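Local atomic coordinates of acyl-coenzyme A oxidase acox-1.1 (Caenorhabditis elegans, PDB entry 5K3H), a protein that catalyses the FAD-dependent desaturation of acyl-CoA side chains, passing electrons to oxygen to form hydrogen peroxide, in the first step of peroxisomal beta-oxidation. Residues L299-N311 and L344-G358. Sequence-based numbering, arbitrary orientation.
Sequences LTGQAIMLSYALN and LFPFIARAYAFQFAG
Leu306 enters the helix 344-358 as a knob in a hole formed by Phe347, Arg350, Ala351 and Phe354. Followed outward, its CB points at the partner helix, and the first torsion, with CG anti to the backbone N (chi1 -174°), brings CG toward Phe347 O. From there Leu306 CD2 reaches the floor of the hole, 3.9 Å from Phe354 CE2, and also meets Phe347 O, Ala351 CB and Arg350 CB, while CD1 faces Phe347 CB more loosely. A branched, apolar leucine can thus touch several walls at once. One turn earlier, alanines bring the backbones together: the CA atoms of Ala303 and Ala351 are 4.7 Å apart, and Ala303 CB rests 3.5 Å from Ala351 O, its small methyl letting the helices come this close. One turn later, Leu310 spreads its two methyls over the turn Leu344 to Ile348, CD1 lying 4.0 Å from Ile348 CG1.

The polar bond lies near the other end, where Thr300 OG1 donates to Gln355 OE1 (3.2 Å) from well above the carbonyl plane. Threonine's short hydroxyl donates close to its own helix, and the bent glutamine's amide can accept at OE1 while NE2 donates to Ile34 O. A valine in place of Thr300 would probably leave Gln355 OE1 without this donor and its amide less firmly fixed in rotation.

The segments run antiparallel within the helical C-alpha1 domain, their axes approaching to 8.3 Å with 162° between their N-to-C directions. Helix 382-408 packs against Gln302 and Phe354, helix 520-553 against Arg350 and Ala353, and helix 590-616 against Leu310 and Ile348.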
loop_
_atom_site.group_PDB
_atom_site.type_symbol
_atom_site.label_atom_id
_atom_site.label_comp_id
_atom_site.label_asym_id
_atom_site.label_seq_id
_atom_site.Cartn_x
_atom_site.Cartn_y
_atom_site.Cartn_z
ATOM N N LEU B 299 12.026 -4.923 14.448
ATOM C CA LEU B 299 11.700 -3.569 14.926
ATOM C C LEU B 299 12.666 -2.510 14.360
ATOM O O LEU B 299 12.233 -1.444 13.894
ATOM C CB LEU B 299 11.699 -3.528 16.459
ATOM C CG LEU B 299 10.443 -2.991 17.185
ATOM C CD1 LEU B 299 10.504 -1.479 17.435
ATOM C CD2 LEU B 299 9.138 -3.387 16.443
ATOM N N THR B 300 13.975 -2.793 14.469
ATOM C CA THR B 300 14.998 -2.009 13.774
ATOM C C THR B 300 14.876 -2.141 12.258
ATOM O O THR B 300 15.141 -1.187 11.517
ATOM C CB THR B 300 16.387 -2.451 14.240
ATOM O OG1 THR B 300 16.696 -1.804 15.479
ATOM C CG2 THR B 300 17.453 -2.114 13.213
ATOM N N GLY B 301 14.511 -3.327 11.774
ATOM C CA GLY B 301 14.337 -3.492 10.345
ATOM C C GLY B 301 13.269 -2.572 9.793
ATOM O O GLY B 301 13.430 -1.993 8.716
ATOM N N GLN B 302 12.169 -2.407 10.533
ATOM C CA GLN B 302 11.088 -1.534 10.089
ATOM C C GLN B 302 11.540 -0.076 10.035
ATOM O O GLN B 302 11.195 0.650 9.095
ATOM C CB GLN B 302 9.887 -1.686 11.026
ATOM C CG GLN B 302 9.181 -3.059 11.000
ATOM C CD GLN B 302 8.435 -3.321 9.702
ATOM O OE1 GLN B 302 7.755 -2.445 9.182
ATOM N NE2 GLN B 302 8.553 -4.528 9.177
ATOM N N ALA B 303 12.313 0.365 11.028
ATOM C CA ALA B 303 12.777 1.748 11.057
ATOM C C ALA B 303 13.707 2.035 9.895
ATOM O O ALA B 303 13.688 3.137 9.330
ATOM C CB ALA B 303 13.486 2.033 12.388
ATOM N N ILE B 304 14.547 1.056 9.544
ATOM C CA ILE B 304 15.460 1.196 8.417
ATOM C C ILE B 304 14.685 1.263 7.110
ATOM O O ILE B 304 14.952 2.124 6.262
ATOM C CB ILE B 304 16.502 0.053 8.452
ATOM C CG1 ILE B 304 17.546 0.370 9.541
ATOM C CG2 ILE B 304 17.167 -0.168 7.093
ATOM C CD1 ILE B 304 18.527 -0.682 9.834
ATOM N N MET B 305 13.687 0.389 6.938
ATOM C CA MET B 305 12.871 0.452 5.728
ATOM C C MET B 305 12.174 1.791 5.611
ATOM O O MET B 305 12.130 2.379 4.531
ATOM C CB MET B 305 11.811 -0.640 5.721
ATOM C CG MET B 305 12.336 -2.011 5.993
ATOM S SD MET B 305 12.973 -2.748 4.508
ATOM C CE MET B 305 11.824 -4.070 4.506
ATOM N N LEU B 306 11.561 2.260 6.706
ATOM C CA LEU B 306 10.897 3.560 6.680
ATOM C C LEU B 306 11.892 4.636 6.330
ATOM O O LEU B 306 11.637 5.469 5.460
ATOM C CB LEU B 306 10.207 3.836 8.026
ATOM C CG LEU B 306 9.320 5.082 8.236
ATOM C CD1 LEU B 306 8.293 5.278 7.153
ATOM C CD2 LEU B 306 8.622 5.034 9.588
ATOM N N SER B 307 13.082 4.557 6.909
ATOM C CA SER B 307 14.117 5.536 6.602
ATOM C C SER B 307 14.613 5.402 5.152
ATOM O O SER B 307 14.900 6.420 4.507
ATOM C CB SER B 307 15.262 5.405 7.613
ATOM O OG SER B 307 16.221 6.448 7.446
ATOM N N TYR B 308 14.707 4.178 4.601
ATOM C CA TYR B 308 14.966 4.055 3.164
ATOM C C TYR B 308 14.006 4.925 2.382
ATOM O O TYR B 308 14.421 5.733 1.542
ATOM C CB TYR B 308 14.808 2.618 2.651
ATOM C CG TYR B 308 15.898 1.629 2.956
ATOM C CD1 TYR B 308 17.173 2.034 3.339
ATOM C CD2 TYR B 308 15.632 0.262 2.890
ATOM C CE1 TYR B 308 18.154 1.090 3.638
ATOM C CE2 TYR B 308 16.607 -0.681 3.181
ATOM C CZ TYR B 308 17.859 -0.262 3.562
ATOM O OH TYR B 308 18.818 -1.216 3.854
ATOM N N ALA B 309 12.700 4.746 2.633
ATOM C CA ALA B 309 11.689 5.438 1.841
ATOM C C ALA B 309 11.756 6.948 2.036
ATOM O O ALA B 309 11.608 7.710 1.074
ATOM C CB ALA B 309 10.303 4.903 2.191
ATOM N N LEU B 310 12.033 7.403 3.262
ATOM C CA LEU B 310 12.045 8.842 3.503
ATOM C C LEU B 310 13.290 9.502 2.925
ATOM O O LEU B 310 13.215 10.624 2.404
ATOM C CB LEU B 310 11.921 9.116 5.002
ATOM C CG LEU B 310 10.546 8.738 5.572
ATOM C CD1 LEU B 310 10.644 8.605 7.087
ATOM C CD2 LEU B 310 9.522 9.765 5.179
ATOM N N ASN B 311 14.444 8.820 2.980
ATOM C CA ASN B 311 15.613 9.309 2.252
ATOM C C ASN B 311 15.258 9.545 0.782
ATOM O O ASN B 311 15.592 10.583 0.198
ATOM C CB ASN B 311 16.755 8.306 2.366
ATOM C CG ASN B 311 17.637 8.541 3.599
ATOM O OD1 ASN B 311 18.597 9.299 3.546
ATOM N ND2 ASN B 311 17.311 7.870 4.713
ATOM N N LEU B 344 5.816 13.922 5.098
ATOM C CA LEU B 344 7.146 13.344 5.232
ATOM C C LEU B 344 7.696 13.453 6.646
ATOM O O LEU B 344 8.121 12.438 7.215
ATOM C CB LEU B 344 8.130 14.034 4.254
ATOM C CG LEU B 344 8.033 13.897 2.720
ATOM C CD1 LEU B 344 9.042 14.810 2.111
ATOM C CD2 LEU B 344 8.249 12.451 2.212
ATOM N N PHE B 345 7.733 14.667 7.228
ATOM C CA PHE B 345 8.509 14.904 8.446
ATOM C C PHE B 345 7.955 14.144 9.649
ATOM O O PHE B 345 8.742 13.698 10.492
ATOM C CB PHE B 345 8.607 16.393 8.790
ATOM C CG PHE B 345 9.288 17.235 7.738
ATOM C CD1 PHE B 345 9.997 16.650 6.695
ATOM C CD2 PHE B 345 9.139 18.626 7.749
ATOM C CE1 PHE B 345 10.580 17.436 5.713
ATOM C CE2 PHE B 345 9.711 19.405 6.786
ATOM C CZ PHE B 345 10.436 18.816 5.762
ATOM N N PRO B 346 6.636 13.984 9.809
ATOM C CA PRO B 346 6.168 13.184 10.940
ATOM C C PRO B 346 6.644 11.744 10.893
ATOM O O PRO B 346 6.692 11.092 11.940
ATOM C CB PRO B 346 4.637 13.294 10.842
ATOM C CG PRO B 346 4.380 14.582 10.133
ATOM C CD PRO B 346 5.495 14.632 9.117
ATOM N N PHE B 347 6.977 11.224 9.716
ATOM C CA PHE B 347 7.458 9.859 9.568
ATOM C C PHE B 347 8.964 9.759 9.720
ATOM O O PHE B 347 9.475 8.679 10.044
ATOM C CB PHE B 347 7.014 9.313 8.217
ATOM C CG PHE B 347 5.521 9.306 8.069
ATOM C CD1 PHE B 347 4.748 8.372 8.736
ATOM C CD2 PHE B 347 4.878 10.285 7.316
ATOM C CE1 PHE B 347 3.377 8.398 8.627
ATOM C CE2 PHE B 347 3.486 10.305 7.203
ATOM C CZ PHE B 347 2.747 9.366 7.855
ATOM N N ILE B 348 9.685 10.858 9.518
ATOM C CA ILE B 348 11.067 10.875 9.977
ATOM C C ILE B 348 11.089 10.681 11.481
ATOM O O ILE B 348 11.833 9.839 12.004
ATOM C CB ILE B 348 11.770 12.182 9.571
ATOM C CG1 ILE B 348 11.649 12.385 8.054
ATOM C CG2 ILE B 348 13.229 12.130 10.060
ATOM C CD1 ILE B 348 12.241 13.706 7.505
ATOM N N ALA B 349 10.199 11.392 12.183
ATOM C CA ALA B 349 10.090 11.264 13.633
ATOM C C ALA B 349 9.805 9.831 14.033
ATOM O O ALA B 349 10.465 9.295 14.924
ATOM C CB ALA B 349 8.990 12.194 14.167
ATOM N N ARG B 350 8.840 9.184 13.368
ATOM C CA ARG B 350 8.506 7.790 13.680
ATOM C C ARG B 350 9.692 6.859 13.455
ATOM O O ARG B 350 9.821 5.852 14.160
ATOM C CB ARG B 350 7.318 7.297 12.841
ATOM C CG ARG B 350 5.990 7.854 13.211
ATOM C CD ARG B 350 4.829 7.292 12.362
ATOM N NE ARG B 350 3.575 7.789 12.916
ATOM C CZ ARG B 350 2.345 7.513 12.481
ATOM N NH1 ARG B 350 2.137 6.714 11.434
ATOM N NH2 ARG B 350 1.309 8.067 13.113
ATOM N N ALA B 351 10.511 7.098 12.420
ATOM C CA ALA B 351 11.642 6.189 12.176
ATOM C C ALA B 351 12.638 6.220 13.336
ATOM O O ALA B 351 13.035 5.167 13.847
ATOM C CB ALA B 351 12.348 6.521 10.856
ATOM N N TYR B 352 13.006 7.421 13.796
ATOM C CA TYR B 352 13.821 7.561 15.001
ATOM C C TYR B 352 13.091 6.999 16.213
ATOM O O TYR B 352 13.694 6.316 17.052
ATOM C CB TYR B 352 14.180 9.035 15.240
ATOM C CG TYR B 352 15.380 9.534 14.443
ATOM C CD1 TYR B 352 15.228 9.978 13.128
ATOM C CD2 TYR B 352 16.654 9.575 15.005
ATOM C CE1 TYR B 352 16.313 10.434 12.394
ATOM C CE2 TYR B 352 17.722 10.035 14.291
ATOM C CZ TYR B 352 17.560 10.463 12.976
ATOM O OH TYR B 352 18.639 10.922 12.236
ATOM N N ALA B 353 11.790 7.266 16.323
ATOM C CA ALA B 353 11.039 6.754 17.466
ATOM C C ALA B 353 11.069 5.235 17.510
ATOM O O ALA B 353 11.205 4.647 18.587
ATOM C CB ALA B 353 9.592 7.256 17.429
ATOM N N PHE B 354 10.945 4.578 16.356
ATOM C CA PHE B 354 10.980 3.118 16.340
ATOM C C PHE B 354 12.368 2.599 16.681
ATOM O O PHE B 354 12.504 1.629 17.424
ATOM C CB PHE B 354 10.557 2.590 14.969
ATOM C CG PHE B 354 9.151 2.941 14.576
ATOM C CD1 PHE B 354 8.212 3.333 15.525
ATOM C CD2 PHE B 354 8.777 2.931 13.238
ATOM C CE1 PHE B 354 6.915 3.678 15.138
ATOM C CE2 PHE B 354 7.491 3.269 12.861
ATOM C CZ PHE B 354 6.558 3.631 13.810
ATOM N N GLN B 355 13.415 3.234 16.147
ATOM C CA GLN B 355 14.780 2.808 16.437
ATOM C C GLN B 355 15.070 2.907 17.926
ATOM O O GLN B 355 15.712 2.032 18.505
ATOM C CB GLN B 355 15.767 3.665 15.625
ATOM C CG GLN B 355 17.247 3.281 15.779
ATOM C CD GLN B 355 17.618 2.004 14.986
ATOM O OE1 GLN B 355 16.738 1.278 14.495
ATOM N NE2 GLN B 355 18.924 1.741 14.852
ATOM N N PHE B 356 14.599 3.970 18.566
ATOM C CA PHE B 356 14.833 4.135 19.995
ATOM C C PHE B 356 13.987 3.176 20.825
ATOM O O PHE B 356 14.447 2.719 21.877
ATOM C CB PHE B 356 14.591 5.594 20.385
ATOM C CG PHE B 356 15.533 6.551 19.713
ATOM C CD1 PHE B 356 16.808 6.130 19.326
ATOM C CD2 PHE B 356 15.156 7.864 19.459
ATOM C CE1 PHE B 356 17.693 7.004 18.679
ATOM C CE2 PHE B 356 16.027 8.740 18.832
ATOM C CZ PHE B 356 17.303 8.319 18.442
ATOM N N ALA B 357 12.764 2.857 20.385
ATOM C CA ALA B 357 11.946 1.865 21.090
ATOM C C ALA B 357 12.546 0.462 20.980
ATOM O O ALA B 357 12.589 -0.285 21.962
ATOM C CB ALA B 357 10.525 1.870 20.537
ATOM N N GLY B 358 13.009 0.085 19.792
ATOM C CA GLY B 358 13.723 -1.166 19.669
ATOM C C GLY B 358 14.911 -1.246 20.608
ATOM O O GLY B 358 15.179 -2.298 21.199
#